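Phosphoethanolamine N-methyltransferase 1 (Haemonchus contortus, PDB 4KRG) probably catalyses the S-adenosylmethionine-dependent methylation of phosphoethanolamine, a step in nematode phosphocholine biosynthesis. Local coordinates at residues D63-L75 against F91-I105. Sequence-based numbering, arbitrary orientation.
Sequences DIGAGIGRFTTVL and FIEKNQERNAHMGNI. With SAH (S-adenosyl-L-homocysteine), chain D.
G67, I68 and G69 of the type II' turn A66-G69 pack on N95 and R98 of helix 89-98, and three polar side chains of that helix and its C-terminal end, N95, R98 and N99, reach across to the turn and to the start of helix 70-78. N95 ND2 gives a weak hydrogen bond to G67 O (3.0 Å), and R98 NH1 another, bent at 124°, to I68 O. R98 folds back at chi3 (57°), which brings the edge of its guanidinium up to that carbonyl; R98 NH2 also makes a weak hydrogen bond to a water that donates to R70 O. T73 OG1 bonds N99 OD1 at 2.5 Å, in the carbonyl plane and on a lone pair, while N99 ND2 turns back weakly to N95 OD1. Backbone CH groups add to this: I68 CA approaches F91 O at 3.6 Å, and N95 CA approaches I68 O at 3.3 Å.

Apolar contacts flank the polar row. I68 CG2 lies alongside the aliphatic part of K94, 3.7 Å from CG, and T72 CG2 meets I105 CD1 at 3.7 Å. T72 turns its hydroxyl the other way, to D63 OD2 and to S84 of strand 81-86. The selenium of selenomethionine M102 rests near T73 O.

On the cofactor side, G65 O accepts from the S-adenosylhomocysteine amino group, R70 NE donates to carboxylate atom OXT (2.6 Å), and F91 CD2 borders the ribose O3'. E42 forms a salt bridge with R70 NH1. This is the glycine-rich loop of a Rossmann-like methyltransferase, following strand 60-64. Its positive-phi glycines let the backbone pass close to the ribose and to N95. Behind the turn, two bent, weak bonds add to close CH...O and apolar contacts, consistent with a cofactor-binding turn backed by helix 89-98.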
loop_
_atom_site.group_PDB
_atom_site.type_symbol
_atom_site.label_atom_id
_atom_site.label_comp_id
_atom_site.label_asym_id
_atom_site.label_seq_id
_atom_site.Cartn_x
_atom_site.Cartn_y
_atom_site.Cartn_z
ATOM N N ASP A 63 -4.308 -3.044 20.410
ATOM C CA ASP A 63 -3.027 -3.284 19.742
ATOM C C ASP A 63 -2.733 -4.768 19.850
ATOM O O ASP A 63 -2.342 -5.249 20.912
ATOM C CB ASP A 63 -1.920 -2.444 20.391
ATOM C CG ASP A 63 -0.538 -2.702 19.793
ATOM O OD1 ASP A 63 -0.411 -3.428 18.778
ATOM O OD2 ASP A 63 0.444 -2.155 20.347
ATOM N N ILE A 64 -2.937 -5.490 18.751
ATOM C CA ILE A 64 -2.862 -6.951 18.754
ATOM C C ILE A 64 -1.527 -7.446 18.198
ATOM O O ILE A 64 -1.153 -7.109 17.080
ATOM C CB ILE A 64 -4.012 -7.546 17.933
ATOM C CG1 ILE A 64 -5.344 -7.000 18.444
ATOM C CG2 ILE A 64 -3.997 -9.062 17.996
ATOM C CD1 ILE A 64 -6.533 -7.469 17.650
ATOM N N GLY A 65 -0.819 -8.260 18.980
ATOM C CA GLY A 65 0.530 -8.671 18.622
ATOM C C GLY A 65 1.503 -7.569 18.991
ATOM O O GLY A 65 2.501 -7.341 18.313
ATOM N N ALA A 66 1.195 -6.885 20.089
ATOM C CA ALA A 66 1.926 -5.693 20.517
ATOM C C ALA A 66 3.348 -5.976 20.984
ATOM O O ALA A 66 4.161 -5.056 21.074
ATOM C CB ALA A 66 1.166 -4.997 21.628
ATOM N N GLY A 67 3.637 -7.235 21.309
ATOM C CA GLY A 67 4.940 -7.607 21.840
ATOM C C GLY A 67 5.324 -6.760 23.046
ATOM O O GLY A 67 4.497 -6.508 23.922
ATOM N N ILE A 68 6.569 -6.290 23.074
ATOM C CA ILE A 68 7.067 -5.492 24.191
ATOM C C ILE A 68 6.436 -4.101 24.233
ATOM O O ILE A 68 6.742 -3.294 25.117
ATOM C CB ILE A 68 8.598 -5.366 24.167
ATOM C CG1 ILE A 68 9.055 -4.597 22.922
ATOM C CG2 ILE A 68 9.245 -6.745 24.254
ATOM C CD1 ILE A 68 10.556 -4.326 22.887
ATOM N N GLY A 69 5.585 -3.821 23.251
ATOM C CA GLY A 69 4.685 -2.686 23.299
ATOM C C GLY A 69 5.213 -1.354 22.825
ATOM O O GLY A 69 4.745 -0.313 23.289
ATOM N N ARG A 70 6.167 -1.356 21.898
ATOM C CA ARG A 70 6.740 -0.082 21.458
ATOM C C ARG A 70 5.710 0.872 20.834
ATOM O O ARG A 70 5.862 2.081 20.910
ATOM C CB ARG A 70 7.958 -0.290 20.554
ATOM C CG ARG A 70 7.692 -1.106 19.329
ATOM C CD ARG A 70 8.974 -1.484 18.597
ATOM N NE ARG A 70 8.626 -2.003 17.284
ATOM C CZ ARG A 70 8.644 -1.306 16.154
ATOM N NH1 ARG A 70 9.029 -0.039 16.131
ATOM N NH2 ARG A 70 8.279 -1.893 15.036
ATOM N N PHE A 71 4.657 0.331 20.236
ATOM C CA PHE A 71 3.561 1.169 19.762
ATOM C C PHE A 71 2.575 1.486 20.886
ATOM O O PHE A 71 2.093 2.615 20.995
ATOM C CB PHE A 71 2.829 0.503 18.598
ATOM C CG PHE A 71 3.636 0.432 17.340
ATOM C CD1 PHE A 71 3.872 1.575 16.592
ATOM C CD2 PHE A 71 4.154 -0.773 16.898
ATOM C CE1 PHE A 71 4.619 1.518 15.419
ATOM C CE2 PHE A 71 4.899 -0.835 15.725
ATOM C CZ PHE A 71 5.130 0.315 14.990
ATOM N N THR A 72 2.272 0.481 21.705
ATOM C CA THR A 72 1.357 0.641 22.835
ATOM C C THR A 72 1.753 1.839 23.676
ATOM O O THR A 72 0.910 2.646 24.063
ATOM C CB THR A 72 1.325 -0.625 23.715
ATOM O OG1 THR A 72 0.642 -1.668 23.014
ATOM C CG2 THR A 72 0.602 -0.362 25.024
ATOM N N THR A 73 3.051 1.962 23.925
ATOM C CA THR A 73 3.602 3.053 24.716
ATOM C C THR A 73 3.150 4.425 24.216
ATOM O O THR A 73 2.736 5.269 25.005
ATOM C CB THR A 73 5.140 2.982 24.742
ATOM O OG1 THR A 73 5.544 1.780 25.410
ATOM C CG2 THR A 73 5.715 4.171 25.477
ATOM N N VAL A 74 3.216 4.638 22.908
ATOM C CA VAL A 74 2.866 5.929 22.337
ATOM C C VAL A 74 1.364 6.048 22.068
ATOM O O VAL A 74 0.793 7.130 22.197
ATOM C CB VAL A 74 3.683 6.223 21.057
ATOM C CG1 VAL A 74 3.360 7.609 20.519
ATOM C CG2 VAL A 74 5.179 6.120 21.341
ATOM N N LEU A 75 0.724 4.938 21.710
ATOM C CA LEU A 75 -0.719 4.938 21.457
ATOM C C LEU A 75 -1.503 5.404 22.685
ATOM O O LEU A 75 -2.429 6.203 22.575
ATOM C CB LEU A 75 -1.206 3.551 21.022
ATOM C CG LEU A 75 -0.774 3.018 19.647
ATOM C CD1 LEU A 75 -1.103 1.530 19.528
ATOM C CD2 LEU A 75 -1.445 3.787 18.515
ATOM N N PHE A 91 7.041 -11.159 26.573
ATOM C CA PHE A 91 6.903 -9.910 25.827
ATOM C C PHE A 91 5.909 -8.996 26.533
ATOM O O PHE A 91 6.193 -7.821 26.761
ATOM C CB PHE A 91 6.472 -10.167 24.375
ATOM C CG PHE A 91 7.532 -10.832 23.526
ATOM C CD1 PHE A 91 8.829 -11.009 23.996
ATOM C CD2 PHE A 91 7.228 -11.276 22.246
ATOM C CE1 PHE A 91 9.799 -11.615 23.205
ATOM C CE2 PHE A 91 8.189 -11.888 21.458
ATOM C CZ PHE A 91 9.474 -12.054 21.940
ATOM N N ILE A 92 4.752 -9.549 26.893
ATOM C CA ILE A 92 3.737 -8.806 27.634
ATOM C C ILE A 92 4.305 -8.330 28.969
ATOM O O ILE A 92 4.031 -7.208 29.413
ATOM C CB ILE A 92 2.469 -9.654 27.864
ATOM C CG1 ILE A 92 1.591 -9.657 26.611
ATOM C CG2 ILE A 92 1.675 -9.132 29.046
ATOM C CD1 ILE A 92 1.070 -8.276 26.203
ATOM N N GLU A 93 5.106 -9.179 29.607
ATOM C CA GLU A 93 5.754 -8.801 30.857
ATOM C C GLU A 93 6.700 -7.616 30.670
ATOM O O GLU A 93 6.694 -6.685 31.467
ATOM C CB GLU A 93 6.468 -10.001 31.481
ATOM C CG GLU A 93 5.512 -11.049 32.007
ATOM C CD GLU A 93 6.202 -12.341 32.365
ATOM O OE1 GLU A 93 7.400 -12.491 32.035
ATOM O OE2 GLU A 93 5.546 -13.210 32.978
ATOM N N LYS A 94 7.504 -7.647 29.612
ATOM C CA LYS A 94 8.373 -6.513 29.290
ATOM C C LYS A 94 7.545 -5.258 28.953
ATOM O O LYS A 94 7.911 -4.150 29.330
ATOM C CB LYS A 94 9.341 -6.882 28.159
ATOM C CG LYS A 94 10.235 -5.750 27.670
ATOM C CD LYS A 94 10.929 -5.023 28.813
ATOM C CE LYS A 94 12.437 -5.145 28.715
ATOM N NZ LYS A 94 13.124 -4.077 29.497
ATOM N N ASN A 95 6.427 -5.455 28.256
ATOM C CA ASN A 95 5.464 -4.394 27.943
ATOM C C ASN A 95 4.983 -3.695 29.222
ATOM O O ASN A 95 5.011 -2.464 29.327
ATOM C CB ASN A 95 4.279 -5.027 27.199
ATOM C CG ASN A 95 3.472 -4.037 26.385
ATOM O OD1 ASN A 95 3.422 -2.845 26.686
ATOM N ND2 ASN A 95 2.810 -4.544 25.348
ATOM N N GLN A 96 4.554 -4.490 30.198
ATOM C CA GLN A 96 4.081 -3.971 31.489
ATOM C C GLN A 96 5.150 -3.251 32.299
ATOM O O GLN A 96 4.839 -2.396 33.123
ATOM C CB GLN A 96 3.503 -5.102 32.343
ATOM C CG GLN A 96 2.273 -5.771 31.766
ATOM C CD GLN A 96 1.856 -6.986 32.561
ATOM O OE1 GLN A 96 2.310 -8.099 32.292
ATOM N NE2 GLN A 96 0.998 -6.779 33.559
ATOM N N GLU A 97 6.408 -3.619 32.095
ATOM C CA GLU A 97 7.502 -2.992 32.823
ATOM C C GLU A 97 7.806 -1.619 32.234
ATOM O O GLU A 97 7.875 -0.625 32.958
ATOM C CB GLU A 97 8.744 -3.879 32.781
ATOM C CG GLU A 97 9.950 -3.309 33.501
ATOM C CD GLU A 97 11.114 -4.284 33.544
ATOM O OE1 GLU A 97 10.889 -5.500 33.344
ATOM O OE2 GLU A 97 12.257 -3.832 33.776
ATOM N N ARG A 98 7.968 -1.572 30.914
ATOM C CA ARG A 98 8.248 -0.330 30.204
ATOM C C ARG A 98 7.141 0.688 30.442
ATOM O O ARG A 98 7.394 1.884 30.555
ATOM C CB ARG A 98 8.373 -0.602 28.701
ATOM C CG ARG A 98 9.475 -1.587 28.313
ATOM C CD ARG A 98 9.422 -1.928 26.827
ATOM N NE ARG A 98 9.508 -0.732 25.994
ATOM C CZ ARG A 98 8.500 -0.231 25.286
ATOM N NH1 ARG A 98 7.322 -0.830 25.292
ATOM N NH2 ARG A 98 8.675 0.873 24.573
ATOM N N ASN A 99 5.911 0.197 30.525
ATOM C CA ASN A 99 4.738 1.059 30.608
ATOM C C ASN A 99 4.132 1.136 32.007
ATOM O O ASN A 99 2.962 1.487 32.166
ATOM C CB ASN A 99 3.685 0.593 29.600
ATOM C CG ASN A 99 4.144 0.762 28.168
ATOM O OD1 ASN A 99 4.773 1.766 27.826
ATOM N ND2 ASN A 99 3.841 -0.221 27.325
ATOM N N ALA A 100 4.937 0.820 33.017
ATOM C CA ALA A 100 4.476 0.849 34.402
ATOM C C ALA A 100 4.058 2.249 34.831
ATOM O O ALA A 100 3.307 2.417 35.789
ATOM C CB ALA A 100 5.549 0.308 35.327
ATOM N N HIS A 101 4.549 3.256 34.120
ATOM C CA HIS A 101 4.247 4.638 34.464
ATOM C C HIS A 101 2.896 5.095 33.917
ATOM O O HIS A 101 2.449 6.210 34.197
ATOM C CB HIS A 101 5.350 5.563 33.956
ATOM C CG HIS A 101 5.520 5.542 32.471
ATOM N ND1 HIS A 101 5.918 4.421 31.778
ATOM C CD2 HIS A 101 5.355 6.517 31.544
ATOM C CE1 HIS A 101 5.989 4.701 30.491
ATOM N NE2 HIS A 101 5.652 5.966 30.321
HETATM N N MSE A 102 2.242 4.237 33.141
HETATM C CA MSE A 102 0.967 4.611 32.539
HETATM C C MSE A 102 -0.197 3.844 33.145
HETATM O O MSE A 102 -0.021 2.752 33.670
HETATM C CB MSE A 102 1.024 4.420 31.033
HETATM C CG MSE A 102 2.230 5.092 30.434
HETATM SE SE MSE A 102 2.224 5.051 28.510
HETATM C CE MSE A 102 0.864 6.399 28.195
ATOM N N GLY A 103 -1.391 4.419 33.072
ATOM C CA GLY A 103 -2.532 3.851 33.763
ATOM C C GLY A 103 -3.748 3.560 32.905
ATOM O O GLY A 103 -4.788 3.167 33.431
ATOM N N ASN A 104 -3.630 3.738 31.592
ATOM C CA ASN A 104 -4.753 3.485 30.687
ATOM C C ASN A 104 -4.512 2.327 29.724
ATOM O O ASN A 104 -5.085 2.286 28.635
ATOM C CB ASN A 104 -5.131 4.740 29.896
ATOM C CG ASN A 104 -4.015 5.217 28.970
ATOM O OD1 ASN A 104 -2.830 5.010 29.241
ATOM N ND2 ASN A 104 -4.395 5.872 27.874
ATOM N N ILE A 105 -3.662 1.390 30.129
ATOM C CA ILE A 105 -3.371 0.225 29.308
ATOM C C ILE A 105 -3.808 -1.061 30.004
ATOM O O ILE A 105 -3.418 -1.324 31.144
ATOM C CB ILE A 105 -1.868 0.110 28.999
ATOM C CG1 ILE A 105 -1.349 1.384 28.328
ATOM C CG2 ILE A 105 -1.609 -1.095 28.107
ATOM C CD1 ILE A 105 0.156 1.443 28.246
HETATM N N SAH D . 3.860 -5.502 16.512
HETATM C CA SAH D . 5.086 -5.371 17.316
HETATM C CB SAH D . 5.833 -6.749 17.309
HETATM C CG SAH D . 6.133 -7.284 15.910
HETATM S SD SAH D . 6.785 -8.978 15.850
HETATM C C SAH D . 5.945 -4.287 16.803
HETATM O O SAH D . 5.984 -4.056 15.604
HETATM O OXT SAH D . 6.821 -3.854 17.521
HETATM C "C5'" SAH D . 5.343 -10.053 16.068
HETATM C "C4'" SAH D . 4.619 -10.013 17.301
HETATM O "O4'" SAH D . 3.293 -10.572 17.101
HETATM C "C3'" SAH D . 5.269 -10.839 18.337
HETATM O "O3'" SAH D . 5.146 -10.200 19.587
HETATM C "C2'" SAH D . 4.500 -12.076 18.345
HETATM O "O2'" SAH D . 4.559 -12.697 19.599
HETATM C "C1'" SAH D . 3.132 -11.605 18.023
HETATM N N9 SAH D . 2.237 -12.676 17.461
HETATM C C8 SAH D . 2.419 -13.388 16.342
HETATM N N7 SAH D . 1.316 -14.114 16.149
HETATM C C5 SAH D . 0.439 -13.868 17.124
HETATM C C6 SAH D . -0.851 -14.342 17.418
HETATM N N6 SAH D . -1.475 -15.268 16.616
HETATM N N1 SAH D . -1.467 -13.859 18.512
HETATM C C2 SAH D . -0.892 -12.963 19.305
HETATM N N3 SAH D . 0.341 -12.493 19.049
HETATM C C4 SAH D . 1.023 -12.924 17.972
HETATM O O HOH W 1 7.951 2.897 22.437
#